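Local coordinates for protein tRNA (adenine(58)-N(1))-methyltransferase TrmI (PDB 2PWY) that catalyses the S-adenosyl-L-methionine-dependent methylation of N1 of adenosine 58 in tRNA and is required for growth at extreme temperatures, at residues A[100-105]-A[124-129]; A[168-173]-A[186-191]; A[221-226]-A[243-248]; A[86-91]-A[193-198]. All blocks are in the same frame, centred on the assembly; numbering follows the deposited sequence.

Interaction 1. Residues A[100-105]-A[124-129]; sequences VLEAGT and VESYEA. With SAH (S-adenosyl-L-homocysteine), chain E.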
# COMPACT_ATOMS: atom_id res chain seq x y z
N VAL A 100 -17.39 27.16 1.91
CA VAL A 100 -16.02 26.66 2.00
C VAL A 100 -15.04 27.64 1.37
O VAL A 100 -15.28 28.16 0.28
CB VAL A 100 -15.89 25.23 1.39
CG1 VAL A 100 -16.30 25.20 -0.11
CG2 VAL A 100 -14.48 24.67 1.59
N LEU A 101 -13.94 27.88 2.08
CA LEU A 101 -12.87 28.76 1.61
C LEU A 101 -11.82 27.91 0.91
O LEU A 101 -11.42 26.86 1.43
CB LEU A 101 -12.25 29.48 2.80
CG LEU A 101 -11.21 30.56 2.52
CD1 LEU A 101 -11.81 31.76 1.78
CD2 LEU A 101 -10.56 30.99 3.87
N GLU A 102 -11.35 28.37 -0.25
CA GLU A 102 -10.35 27.64 -1.01
C GLU A 102 -9.21 28.53 -1.49
O GLU A 102 -9.44 29.64 -1.97
CB GLU A 102 -10.97 26.97 -2.26
CG GLU A 102 -9.92 26.23 -3.10
CD GLU A 102 -10.41 25.76 -4.47
OE1 GLU A 102 -11.24 26.45 -5.12
OE2 GLU A 102 -9.95 24.68 -4.91
N ALA A 103 -7.98 28.03 -1.37
CA ALA A 103 -6.85 28.61 -2.10
C ALA A 103 -5.78 27.53 -2.33
O ALA A 103 -5.62 26.66 -1.47
CB ALA A 103 -6.25 29.80 -1.33
N GLY A 104 -5.08 27.54 -3.47
CA GLY A 104 -5.37 28.44 -4.60
C GLY A 104 -6.28 27.77 -5.62
O GLY A 104 -6.26 26.55 -5.77
N THR A 105 -7.10 28.57 -6.33
CA THR A 105 -8.01 28.01 -7.34
C THR A 105 -7.27 27.08 -8.31
O THR A 105 -7.77 26.01 -8.67
CB THR A 105 -8.77 29.12 -8.11
OG1 THR A 105 -9.19 30.13 -7.19
CG2 THR A 105 -10.00 28.55 -8.82
N VAL A 124 -18.51 28.32 -2.65
CA VAL A 124 -17.07 28.11 -2.68
C VAL A 124 -16.46 29.51 -2.87
O VAL A 124 -16.67 30.16 -3.90
CB VAL A 124 -16.63 27.14 -3.83
CG1 VAL A 124 -15.10 26.92 -3.82
CG2 VAL A 124 -17.39 25.81 -3.76
N GLU A 125 -15.74 29.98 -1.86
CA GLU A 125 -15.07 31.27 -1.90
C GLU A 125 -13.62 30.98 -2.25
O GLU A 125 -12.85 30.57 -1.38
CB GLU A 125 -15.14 31.90 -0.52
CG GLU A 125 -14.83 33.36 -0.46
CD GLU A 125 -16.08 34.18 -0.60
OE1 GLU A 125 -16.77 34.40 0.41
OE2 GLU A 125 -16.38 34.57 -1.74
N SER A 126 -13.24 31.17 -3.51
CA SER A 126 -11.97 30.67 -4.00
C SER A 126 -10.99 31.78 -4.35
O SER A 126 -11.36 32.74 -5.03
CB SER A 126 -12.21 29.76 -5.21
OG SER A 126 -11.03 29.05 -5.56
N TYR A 127 -9.75 31.66 -3.89
CA TYR A 127 -8.72 32.70 -4.12
C TYR A 127 -7.59 32.17 -4.96
O TYR A 127 -7.12 31.06 -4.75
CB TYR A 127 -8.15 33.22 -2.78
CG TYR A 127 -9.14 34.11 -2.09
CD1 TYR A 127 -9.01 35.49 -2.13
CD2 TYR A 127 -10.25 33.57 -1.44
CE1 TYR A 127 -9.95 36.32 -1.51
CE2 TYR A 127 -11.19 34.38 -0.84
CZ TYR A 127 -11.04 35.75 -0.88
OH TYR A 127 -11.98 36.55 -0.28
N GLU A 128 -7.13 32.99 -5.91
CA GLU A 128 -5.99 32.63 -6.74
C GLU A 128 -5.14 33.87 -7.01
O GLU A 128 -5.65 34.86 -7.52
CB GLU A 128 -6.47 32.00 -8.06
CG GLU A 128 -5.40 31.78 -9.12
CD GLU A 128 -4.23 30.95 -8.63
OE1 GLU A 128 -4.43 29.77 -8.24
OE2 GLU A 128 -3.09 31.47 -8.66
N ALA A 129 -3.84 33.78 -6.69
CA ALA A 129 -2.90 34.92 -6.81
C ALA A 129 -2.48 35.22 -8.25
O ALA A 129 -2.16 36.37 -8.58
CB ALA A 129 -1.66 34.67 -5.95
N SAH E . -6.28 22.54 -6.32
CA SAH E . -6.02 23.23 -7.62
CB SAH E . -4.52 23.35 -7.89
CG SAH E . -3.85 24.40 -7.01
SD SAH E . -2.14 24.67 -7.56
C SAH E . -6.73 22.47 -8.73
O SAH E . -7.28 21.39 -8.48
OXT SAH E . -6.77 22.93 -9.88
C5' SAH E . -1.75 25.95 -6.34
C4' SAH E . -2.27 27.33 -6.76
O4' SAH E . -2.28 28.18 -5.64
C3' SAH E . -1.42 28.05 -7.82
O3' SAH E . -2.27 28.44 -8.89
C2' SAH E . -0.83 29.26 -7.09
O2' SAH E . -0.74 30.41 -7.89
C1' SAH E . -1.86 29.49 -6.01
N9 SAH E . -1.42 30.09 -4.74
C8 SAH E . -0.32 29.74 -4.00
N7 SAH E . -0.34 30.49 -2.87
C5 SAH E . -1.45 31.27 -2.86
C6 SAH E . -1.94 32.21 -1.95
N6 SAH E . -1.30 32.47 -0.80
N1 SAH E . -3.14 32.85 -2.26
C2 SAH E . -3.80 32.58 -3.43
N3 SAH E . -3.30 31.66 -4.32
C4 SAH E . -2.14 31.02 -4.04
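Ser126 OG stands between two side chains of strand 99-103 and its following turn, giving its proton to Glu102 OE1 at 2.6 Å and receiving one from Thr105 OG1 at 2.7 Å. The Glu102 chain runs extended, its CG trans to the backbone N (chi1 179°), which carries the carboxylate alongside the serine; the hydroxyl meets OE1 from above the carboxylate plane. Thr111 of helix 109-118 also bonds OE1. On the same face Val100 and Val124 run alongside each other. On the other face Leu101 CD1 reaches the Tyr127 ring at CE2 (3.8 Å), while Ala103, small enough to fit beside the tyrosine, meets its CB. Between these two faces the strands run parallel, joined by bonds such as Tyr127 N to Glu102 O (2.8 Å). The pairing continues into the turn, where Thr105 N reaches Tyr127 O. Gly104, with no side chain, lets the ribose of S-adenosyl-L-homocysteine come close, CA to O4' 3.3 Å. Glu128, bent at chi2 (55°), turns its carboxylate to both ribose hydroxyls: OE1 takes O3' at 2.6 Å and OE2 takes O2' at 2.7 Å. An acidic residue at the end of the second strand is the classic ribose-binding feature of class I methyltransferases. Two acceptor oxygens match a ribose diol and would be expected to favour it, and backbone amides of Gly106 and Arg130 hold the carboxylate in place.

Interaction 2. Residues A[168-173]-A[186-191]; sequences DGVALD and LALKPD. With SAH (S-adenosyl-L-homocysteine), chain E.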
# COMPACT_ATOMS: atom_id res chain seq x y z
N ASP A 168 -17.43 26.96 6.81
CA ASP A 168 -17.65 25.63 7.34
C ASP A 168 -16.45 24.71 7.13
O ASP A 168 -16.38 23.63 7.72
CB ASP A 168 -18.92 25.03 6.73
CG ASP A 168 -20.15 25.85 7.05
OD1 ASP A 168 -20.53 25.92 8.25
OD2 ASP A 168 -20.71 26.48 6.12
N GLY A 169 -15.49 25.17 6.34
CA GLY A 169 -14.30 24.37 6.02
C GLY A 169 -13.34 25.26 5.26
O GLY A 169 -13.75 26.28 4.68
N VAL A 170 -12.07 24.89 5.29
CA VAL A 170 -11.03 25.57 4.52
C VAL A 170 -10.23 24.52 3.78
O VAL A 170 -9.63 23.65 4.40
CB VAL A 170 -10.08 26.40 5.42
CG1 VAL A 170 -8.94 27.00 4.58
CG2 VAL A 170 -10.86 27.52 6.15
N ALA A 171 -10.20 24.61 2.45
CA ALA A 171 -9.47 23.67 1.60
C ALA A 171 -8.25 24.37 1.04
O ALA A 171 -8.38 25.41 0.37
CB ALA A 171 -10.37 23.21 0.45
N LEU A 172 -7.07 23.81 1.30
CA LEU A 172 -5.84 24.39 0.80
C LEU A 172 -5.10 23.46 -0.14
O LEU A 172 -4.93 22.26 0.15
CB LEU A 172 -4.90 24.79 1.95
CG LEU A 172 -5.45 25.83 2.92
CD1 LEU A 172 -4.37 26.14 3.91
CD2 LEU A 172 -5.91 27.11 2.19
N ASP A 173 -4.69 24.02 -1.27
CA ASP A 173 -3.75 23.36 -2.16
C ASP A 173 -2.83 24.46 -2.66
O ASP A 173 -3.16 25.18 -3.59
CB ASP A 173 -4.47 22.65 -3.32
CG ASP A 173 -3.51 21.99 -4.30
OD1 ASP A 173 -2.26 22.07 -4.11
OD2 ASP A 173 -4.01 21.37 -5.28
N LEU A 186 -9.08 32.75 11.29
CA LEU A 186 -10.12 33.77 11.42
C LEU A 186 -11.42 33.32 10.75
O LEU A 186 -12.49 33.41 11.35
CB LEU A 186 -9.64 35.10 10.82
CG LEU A 186 -10.63 36.27 10.89
CD1 LEU A 186 -10.74 36.77 12.31
CD2 LEU A 186 -10.13 37.37 9.98
N ALA A 187 -11.30 32.82 9.51
CA ALA A 187 -12.45 32.44 8.69
C ALA A 187 -13.24 31.24 9.21
O ALA A 187 -14.46 31.23 9.15
CB ALA A 187 -11.98 32.18 7.23
N LEU A 188 -12.53 30.25 9.73
CA LEU A 188 -13.11 28.95 10.01
C LEU A 188 -13.90 28.88 11.32
O LEU A 188 -13.40 29.26 12.39
CB LEU A 188 -11.99 27.90 10.00
CG LEU A 188 -12.37 26.43 10.17
CD1 LEU A 188 -13.38 25.99 9.09
CD2 LEU A 188 -11.11 25.58 10.12
N LYS A 189 -15.12 28.35 11.25
CA LYS A 189 -15.94 28.12 12.45
C LYS A 189 -15.22 27.21 13.43
O LYS A 189 -14.59 26.24 13.01
CB LYS A 189 -17.27 27.49 12.05
CG LYS A 189 -18.21 28.47 11.39
CD LYS A 189 -19.47 27.79 10.88
CE LYS A 189 -20.31 28.79 10.10
NZ LYS A 189 -21.56 28.13 9.63
N PRO A 190 -15.30 27.51 14.75
CA PRO A 190 -14.80 26.61 15.77
C PRO A 190 -15.26 25.16 15.56
O PRO A 190 -16.43 24.91 15.24
CB PRO A 190 -15.40 27.18 17.07
CG PRO A 190 -15.42 28.67 16.79
CD PRO A 190 -15.84 28.77 15.33
N ASP A 191 -14.33 24.23 15.75
CA ASP A 191 -14.58 22.78 15.71
C ASP A 191 -14.71 22.25 14.27
O ASP A 191 -14.90 21.05 14.08
CB ASP A 191 -15.80 22.40 16.56
CG ASP A 191 -15.61 21.08 17.27
OD1 ASP A 191 -14.47 20.80 17.70
OD2 ASP A 191 -16.59 20.31 17.37
N SAH E . -6.28 22.54 -6.32
CA SAH E . -6.02 23.23 -7.62
CB SAH E . -4.52 23.35 -7.89
CG SAH E . -3.85 24.40 -7.01
SD SAH E . -2.14 24.67 -7.56
C SAH E . -6.73 22.47 -8.73
O SAH E . -7.28 21.39 -8.48
OXT SAH E . -6.77 22.93 -9.88
C5' SAH E . -1.75 25.95 -6.34
C4' SAH E . -2.27 27.33 -6.76
O4' SAH E . -2.28 28.18 -5.64
C3' SAH E . -1.42 28.05 -7.82
O3' SAH E . -2.27 28.44 -8.89
C2' SAH E . -0.83 29.26 -7.09
O2' SAH E . -0.74 30.41 -7.89
C1' SAH E . -1.86 29.49 -6.01
N9 SAH E . -1.42 30.09 -4.74
C8 SAH E . -0.32 29.74 -4.00
N7 SAH E . -0.34 30.49 -2.87
C5 SAH E . -1.45 31.27 -2.86
C6 SAH E . -1.94 32.21 -1.95
N6 SAH E . -1.30 32.47 -0.80
N1 SAH E . -3.14 32.85 -2.26
C2 SAH E . -3.80 32.58 -3.43
N3 SAH E . -3.30 31.66 -4.32
C4 SAH E . -2.14 31.02 -4.04
O HOH W 1 -22.63 28.21 6.64
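In the Rossmann-like methyltransferase domain, strand 167-173 begins beside the end of helix 181-187 and finishes in the cofactor pocket; this contact is made at the end remote from the cofactor. Here Lys189 NZ forms a salt bridge with Asp168 OD1 at 2.8 Å, arriving on the syn side of the carboxylate but 27° out of its plane. The two side chains extend in the same direction, and the lysine is extended beyond CG, long enough to lay CD and CE along the same oxygen before its ammonium group arrives. A water completes a small ring of polar atoms: it donates to Asp168 OD2 at 2.6 Å and accepts from Lys189 NZ at 3.2 Å. Asp168 OD2 also takes the backbone N of Arg99, which ties the acid to the neighbouring strand.

Leu188, the first residue to leave the helical conformation, turns inward. Its CG is trans to the backbone N (chi1 -176°), and CD1 settles over the backbone of Gly169, 3.6 Å from Gly169 N, where the glycine leaves the main chain accessible. The beta carbon of Leu188 meets Val170 CG2 at 4.0 Å, the two side chains crossing at a slant; branched Val170 suits the strand and offers a methyl to the leucine. At the far end of the strand Asp173 OD2 is bonded to Thr80. One strand thus carries a carboxylate at each end: Asp168 probably offsets the charge of Lys189 at a partly exposed edge, whereas Asp173 OD2 accepts from the amino N of S-adenosyl-L-homocysteine, 2.8 Å away in the buried pocket.

Interaction 3. Residues A[221-226]-A[243-248]; sequences VLEVGW and VGHTAF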
# COMPACT_ATOMS: atom_id res chain seq x y z
N VAL A 221 -3.01 13.14 9.41
CA VAL A 221 -2.07 13.19 8.31
C VAL A 221 -2.25 11.87 7.58
O VAL A 221 -2.07 10.80 8.17
CB VAL A 221 -0.62 13.36 8.78
CG1 VAL A 221 0.35 13.18 7.57
CG2 VAL A 221 -0.42 14.72 9.45
N LEU A 222 -2.66 11.92 6.32
CA LEU A 222 -2.88 10.67 5.61
C LEU A 222 -2.49 10.69 4.15
O LEU A 222 -2.32 11.76 3.55
CB LEU A 222 -4.32 10.18 5.80
CG LEU A 222 -5.46 11.04 5.25
CD1 LEU A 222 -5.70 10.63 3.84
CD2 LEU A 222 -6.73 10.81 6.07
N GLU A 223 -2.33 9.49 3.61
CA GLU A 223 -2.10 9.26 2.19
C GLU A 223 -3.27 8.46 1.65
O GLU A 223 -3.58 7.36 2.16
CB GLU A 223 -0.84 8.43 1.96
CG GLU A 223 0.43 8.95 2.55
CD GLU A 223 1.54 7.94 2.42
OE1 GLU A 223 2.15 7.59 3.45
OE2 GLU A 223 1.76 7.47 1.28
N VAL A 224 -3.90 8.99 0.61
CA VAL A 224 -4.97 8.30 -0.09
C VAL A 224 -4.35 7.46 -1.20
O VAL A 224 -3.52 7.95 -1.98
CB VAL A 224 -6.00 9.31 -0.68
CG1 VAL A 224 -7.09 8.60 -1.46
CG2 VAL A 224 -6.64 10.14 0.45
N GLY A 225 -4.73 6.19 -1.25
CA GLY A 225 -4.35 5.32 -2.35
C GLY A 225 -5.59 4.72 -2.98
O GLY A 225 -6.47 4.21 -2.27
N TRP A 226 -5.66 4.79 -4.31
CA TRP A 226 -6.66 4.04 -5.07
C TRP A 226 -5.87 3.05 -5.91
O TRP A 226 -5.32 3.39 -6.97
CB TRP A 226 -7.52 4.94 -5.95
CG TRP A 226 -8.59 5.76 -5.22
CD1 TRP A 226 -8.73 5.93 -3.87
CD2 TRP A 226 -9.63 6.53 -5.84
NE1 TRP A 226 -9.81 6.76 -3.61
CE2 TRP A 226 -10.38 7.13 -4.81
CE3 TRP A 226 -10.00 6.76 -7.17
CZ2 TRP A 226 -11.48 7.97 -5.07
CZ3 TRP A 226 -11.10 7.58 -7.43
CH2 TRP A 226 -11.82 8.17 -6.38
N VAL A 243 -0.01 4.98 -9.95
CA VAL A 243 0.32 6.28 -9.34
C VAL A 243 0.66 5.94 -7.90
O VAL A 243 -0.21 5.51 -7.14
CB VAL A 243 -0.88 7.27 -9.39
CG1 VAL A 243 -0.50 8.61 -8.74
CG2 VAL A 243 -1.35 7.50 -10.82
N GLY A 244 1.93 6.10 -7.52
CA GLY A 244 2.39 5.72 -6.18
C GLY A 244 2.10 6.76 -5.12
O GLY A 244 1.87 6.44 -3.94
N HIS A 245 2.11 8.02 -5.53
CA HIS A 245 1.95 9.12 -4.59
C HIS A 245 1.53 10.35 -5.36
O HIS A 245 1.94 10.54 -6.51
CB HIS A 245 3.28 9.40 -3.87
CG HIS A 245 3.22 10.55 -2.93
ND1 HIS A 245 2.55 10.50 -1.72
CD2 HIS A 245 3.75 11.80 -3.00
CE1 HIS A 245 2.67 11.66 -1.10
NE2 HIS A 245 3.40 12.46 -1.86
N THR A 246 0.67 11.16 -4.74
CA THR A 246 0.37 12.48 -5.26
C THR A 246 0.72 13.50 -4.18
O THR A 246 1.63 14.33 -4.36
CB THR A 246 -1.11 12.60 -5.70
OG1 THR A 246 -1.97 12.17 -4.63
CG2 THR A 246 -1.35 11.71 -6.92
N ALA A 247 0.00 13.43 -3.05
CA ALA A 247 0.24 14.30 -1.91
C ALA A 247 -0.29 13.71 -0.62
O ALA A 247 -1.11 12.79 -0.63
CB ALA A 247 -0.39 15.68 -2.15
N PHE A 248 0.20 14.25 0.49
CA PHE A 248 -0.36 14.01 1.80
C PHE A 248 -1.51 14.96 2.05
O PHE A 248 -1.49 16.09 1.55
CB PHE A 248 0.71 14.24 2.86
CG PHE A 248 1.90 13.35 2.70
CD1 PHE A 248 1.89 12.08 3.25
CD2 PHE A 248 3.00 13.76 1.95
CE1 PHE A 248 2.98 11.22 3.08
CE2 PHE A 248 4.11 12.91 1.79
CZ PHE A 248 4.09 11.65 2.34
O HOH W 2 0.85 8.50 -1.07
O HOH W 3 -3.47 11.60 -0.28
O HOH W 4 -0.89 6.86 -2.32
O HOH W 5 -3.40 5.75 -5.82
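Glu223 OE2 is gripped by a water at 2.7 Å and, in a salt bridge, by Arg227 of the third subunit. The same water lies in the plane of the His245 ring at its edge, 2.7 Å from ND1, and so links the two side chains. His245 NE2 is bonded to the carbonyl of Pro199, which helps fix the ring's rotation, while Glu223 OE1 accepts from Trp229 NE1 of the second subunit. The aliphatic part of Glu223 packs along Phe248, with CG 3.5 Å from CE1 and the carboxylate and ring planes 66° apart. His245 CE1 lies over one face of the phenylalanine ring, toward its rim. Elsewhere water spans the gap between the backbones: one molecule takes the N-H of Val224 (2.8 Å) and donates to Ala247 O (2.7 Å), and another donates to Val224 O and Gly244 O. Around Gly244 to Ala247 the loop thus stands off from strand 216-232, whose residues 222-226 pair antiparallel with a strand of the second subunit, and it closes on the strand at Phe248. Glutamate suits this place because its methylenes pack on an aromatic ring while its carboxylate can probably offset arginine charge where subunits of the tetramer meet.

Interaction 4. Residues A[86-91]-A[193-198]; sequences SAMVTL and FLVAYL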
# COMPACT_ATOMS: atom_id res chain seq x y z
N SER A 86 -11.71 13.96 -3.71
CA SER A 86 -12.77 13.15 -3.12
C SER A 86 -12.60 13.02 -1.60
O SER A 86 -13.54 13.26 -0.82
CB SER A 86 -12.75 11.77 -3.79
OG SER A 86 -13.75 10.92 -3.25
N ALA A 87 -11.39 12.64 -1.16
CA ALA A 87 -11.10 12.51 0.27
C ALA A 87 -11.19 13.84 0.99
O ALA A 87 -11.70 13.91 2.12
CB ALA A 87 -9.73 11.86 0.48
N MET A 88 -10.70 14.91 0.35
CA MET A 88 -10.73 16.23 1.00
C MET A 88 -12.15 16.69 1.31
O MET A 88 -12.40 17.25 2.38
CB MET A 88 -10.01 17.28 0.16
CG MET A 88 -8.52 17.07 0.15
SD MET A 88 -7.68 18.25 -0.90
CE MET A 88 -7.73 19.70 0.16
N VAL A 89 -13.09 16.43 0.40
CA VAL A 89 -14.48 16.80 0.64
C VAL A 89 -15.05 16.07 1.86
O VAL A 89 -15.78 16.66 2.67
CB VAL A 89 -15.33 16.57 -0.61
CG1 VAL A 89 -16.82 16.70 -0.29
CG2 VAL A 89 -14.90 17.58 -1.69
N THR A 90 -14.70 14.79 2.01
CA THR A 90 -15.15 14.01 3.16
C THR A 90 -14.46 14.46 4.45
O THR A 90 -15.10 14.59 5.49
CB THR A 90 -14.92 12.50 2.94
OG1 THR A 90 -15.70 12.09 1.80
CG2 THR A 90 -15.40 11.70 4.17
N LEU A 91 -13.15 14.71 4.38
CA LEU A 91 -12.42 15.17 5.56
C LEU A 91 -12.88 16.56 6.03
O LEU A 91 -12.89 16.85 7.22
CB LEU A 91 -10.93 15.17 5.30
CG LEU A 91 -10.32 13.78 5.08
CD1 LEU A 91 -8.88 13.94 4.60
CD2 LEU A 91 -10.38 12.96 6.37
N PHE A 193 -13.01 22.18 10.08
CA PHE A 193 -11.71 21.68 9.62
C PHE A 193 -11.06 22.51 8.54
O PHE A 193 -11.74 23.09 7.70
CB PHE A 193 -11.83 20.23 9.12
CG PHE A 193 -12.27 19.28 10.18
CD1 PHE A 193 -11.34 18.66 11.01
CD2 PHE A 193 -13.63 19.04 10.38
CE1 PHE A 193 -11.77 17.79 12.01
CE2 PHE A 193 -14.06 18.19 11.37
CZ PHE A 193 -13.12 17.55 12.19
N LEU A 194 -9.73 22.55 8.60
CA LEU A 194 -8.88 22.96 7.48
C LEU A 194 -8.20 21.69 6.98
O LEU A 194 -7.72 20.89 7.78
CB LEU A 194 -7.82 23.97 7.93
CG LEU A 194 -6.78 24.47 6.90
CD1 LEU A 194 -6.28 25.87 7.28
CD2 LEU A 194 -5.55 23.52 6.73
N VAL A 195 -8.17 21.50 5.66
CA VAL A 195 -7.48 20.35 5.08
C VAL A 195 -6.56 20.84 3.98
O VAL A 195 -7.01 21.52 3.04
CB VAL A 195 -8.44 19.26 4.51
CG1 VAL A 195 -7.60 18.10 3.95
CG2 VAL A 195 -9.40 18.75 5.61
N ALA A 196 -5.27 20.53 4.12
CA ALA A 196 -4.24 20.93 3.16
C ALA A 196 -3.66 19.74 2.41
O ALA A 196 -3.45 18.68 2.99
CB ALA A 196 -3.11 21.68 3.85
N TYR A 197 -3.39 19.98 1.13
CA TYR A 197 -2.82 18.99 0.21
C TYR A 197 -1.36 19.37 -0.02
O TYR A 197 -1.06 20.48 -0.43
CB TYR A 197 -3.65 19.08 -1.08
CG TYR A 197 -3.28 18.25 -2.28
CD1 TYR A 197 -3.82 16.98 -2.47
CD2 TYR A 197 -2.48 18.78 -3.30
CE1 TYR A 197 -3.54 16.23 -3.63
CE2 TYR A 197 -2.19 18.04 -4.46
CZ TYR A 197 -2.73 16.78 -4.62
OH TYR A 197 -2.46 16.06 -5.76
N LEU A 198 -0.44 18.45 0.30
CA LEU A 198 0.99 18.75 0.24
C LEU A 198 1.80 17.56 -0.28
O LEU A 198 1.71 16.46 0.28
CB LEU A 198 1.50 19.10 1.63
CG LEU A 198 1.09 20.46 2.19
CD1 LEU A 198 1.45 20.53 3.69
CD2 LEU A 198 1.72 21.62 1.40
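Helix 82-91 lies over strand 192-198 with the two segments running nearly antiparallel, their axes at 163° and 8.9 Å apart at closest approach. Met88 and Val195 bring the backbones nearest, with their CA atoms 6.6 Å from each other and both side chains directed into the interface. Met88 CG touches Val195 CG1 at 4.0 Å, and the chain then bends at chi3 (77°), which swings CE toward the strand backbone until it lies 3.5 Å from Val195 O. An unbranched, flexible methionine can follow the strand in this way. Its sulfur rests 4.1 Å from Tyr197 CB and makes an oblique Met-aromatic contact with the ring, 5.4 Å from the centroid; the two side chains cross at about a right angle. The second methyl of Val195, CG2, meets Leu91 CB at 3.9 Å, so the beta-branched valine divides its two methyls between helix residues three apart. Phe193 lies beside Leu91, the last helix residue, its ring set obliquely to Leu91 O. Tyr197 also packs against Asp173, a cofactor-binding residue, and Leu91 packs on Leu249 of the adjoining strand. The union is almost wholly apolar: dispersion and the exclusion of water hold helix to sheet, as is usual in an alpha/beta fold; the methionine carbons pack on Val195, while its polarisable sulfur suits the tyrosine ring.

All four contacts reach one mixed sheet, in which strands 123-128, 99-103, 167-173, 192-198, 248-254 and 216-232 lie in that order. Interactions 1 and 2 have centres 11 Å apart and are joined by backbone bonds such as Leu101 O to Ala171 N; both touch the cofactor product. Interaction 2 meets interaction 4, also 11 Å away, through the pairing of Val170 and Leu172 with Val195. Interaction 3 follows last in the chain, 12 Å from interaction 4 and 22 Å from interaction 1. Interactions 1 and 2 both fall between the two segments of interaction 4. The sheet therefore leads from the cofactor site to the subunit interfaces of the tetramer.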